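Local coordinates for uncharacterized protein (Acinetobacter baumannii, PDB 4PUX) that is of unknown function but adopts a beta-barrel-like fold and belongs to the DUF3237 family, at residues A[100-103]-A[104-108]. Residues are numbered along the deposited sequence; the frame is centred on the assembly and turned at random. Where two conformers were deposited one is given.
Sequences SAET and LKQLA
The carboxylate of Glu102 and the amide of Gln106 meet one turn apart, their planes 47° to each other. OE2 of Glu102 stands over one face of the amide, 3.6 Å from Gln106 CD, while Gln106 CG comes to the carboxylate mainly from one face, 3.5 Å from OE2. This is van der Waals contact, with the oxygen above a carbonyl carbon that is probably somewhat electropositive. Glutamine suits this partly exposed place, its side chain packing on Glu102 and Val113 while its polar end lies by the carboxylate. Lys105 CD approaches from the same side of the carboxylate, 3.8 Å from OE1 of Glu102. Glu102 gets there with CG anti to its backbone N (chi1 -180°) and a bend at chi2, which folds the chain along the helix. Opposite charges are natural on this exposed flank, but Glu102 OE2 and Lys105 NZ stay 4.8 Å apart: a water donates to OE2 and weakly accepts from NZ, whose stronger partner is Gln109 OE1.

Thr103, the buried residue, points to a neighbouring side of the helix, toward the loop with Val113 and Lys116. Its CG2 lies alongside the Leu107 side chain, 4.2 Å from CD1, and both side chains touch Val113; the branched threonine thus offers a methyl for packing and a hydroxyl that bonds to Asn117 N. Beneath the side chains, four successive i to i+4 backbone bonds join the two segments, beginning with Leu104 N to Ser100 O. Serine suits the N-cap, just before the helix, because its short side chain can reach forward to an amide of the first turn, for which no earlier helical turn supplies an acceptor: OG accepts from Thr103 N at 3.2 Å (N-H...O 162°). Such a Ser N-cap marks the start of an alpha-helix, here the short surface helix 101-108 in the connection between antiparallel strands 88-99 and 118-127 of the beta-barrel.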
# COMPACT_ATOMS: atom_id res chain seq x y z
N SER A 100 -15.66 -4.33 -2.11
CA SER A 100 -16.38 -3.84 -0.93
C SER A 100 -17.63 -4.70 -0.69
O SER A 100 -18.17 -5.33 -1.62
CB SER A 100 -16.81 -2.39 -1.06
OG SER A 100 -17.88 -2.23 -1.96
N ALA A 101 -18.11 -4.70 0.53
CA ALA A 101 -19.27 -5.53 0.89
C ALA A 101 -20.49 -5.18 0.01
O ALA A 101 -21.22 -6.06 -0.45
CB ALA A 101 -19.59 -5.37 2.37
N GLU A 102 -20.73 -3.89 -0.20
CA GLU A 102 -21.86 -3.45 -1.03
C GLU A 102 -21.70 -3.82 -2.49
O GLU A 102 -22.67 -4.25 -3.13
CB GLU A 102 -22.14 -1.94 -0.87
CG GLU A 102 -23.31 -1.40 -1.70
CD GLU A 102 -24.67 -2.07 -1.42
OE1 GLU A 102 -24.86 -2.72 -0.37
OE2 GLU A 102 -25.58 -1.90 -2.27
N THR A 103 -20.49 -3.62 -3.05
CA THR A 103 -20.22 -4.02 -4.44
C THR A 103 -20.50 -5.52 -4.62
O THR A 103 -21.14 -5.93 -5.61
CB THR A 103 -18.78 -3.64 -4.85
OG1 THR A 103 -18.69 -2.22 -5.05
CG2 THR A 103 -18.34 -4.33 -6.12
N LEU A 104 -20.00 -6.35 -3.72
CA LEU A 104 -20.20 -7.80 -3.84
C LEU A 104 -21.68 -8.17 -3.67
O LEU A 104 -22.15 -9.08 -4.35
CB LEU A 104 -19.28 -8.59 -2.90
CG LEU A 104 -17.78 -8.36 -3.18
CD1 LEU A 104 -16.94 -9.06 -2.12
CD2 LEU A 104 -17.38 -8.82 -4.55
N LYS A 105 -22.40 -7.49 -2.77
CA LYS A 105 -23.87 -7.71 -2.62
C LYS A 105 -24.60 -7.44 -3.95
O LYS A 105 -25.45 -8.24 -4.43
CB LYS A 105 -24.47 -6.83 -1.52
CG LYS A 105 -25.99 -7.04 -1.35
CD LYS A 105 -26.68 -6.01 -0.50
CE LYS A 105 -28.20 -6.17 -0.59
NZ LYS A 105 -28.79 -5.43 -1.74
N GLN A 106 -24.31 -6.29 -4.54
CA GLN A 106 -24.92 -5.94 -5.82
C GLN A 106 -24.63 -6.97 -6.90
O GLN A 106 -25.54 -7.39 -7.64
CB GLN A 106 -24.47 -4.55 -6.26
CG GLN A 106 -25.07 -3.41 -5.40
CD GLN A 106 -24.46 -2.05 -5.73
OE1 GLN A 106 -23.24 -1.88 -5.73
NE2 GLN A 106 -25.31 -1.09 -6.02
N LEU A 107 -23.38 -7.39 -7.01
CA LEU A 107 -23.02 -8.41 -7.99
C LEU A 107 -23.75 -9.73 -7.77
O LEU A 107 -24.11 -10.41 -8.74
CB LEU A 107 -21.48 -8.61 -8.06
CG LEU A 107 -20.72 -7.40 -8.64
CD1 LEU A 107 -19.24 -7.64 -8.52
CD2 LEU A 107 -21.12 -7.13 -10.08
N ALA A 108 -23.93 -10.09 -6.51
CA ALA A 108 -24.62 -11.34 -6.12
C ALA A 108 -26.11 -11.34 -6.47
O ALA A 108 -26.75 -12.40 -6.56
CB ALA A 108 -24.40 -11.61 -4.61
O HOH W 1 -28.00 -2.44 -0.57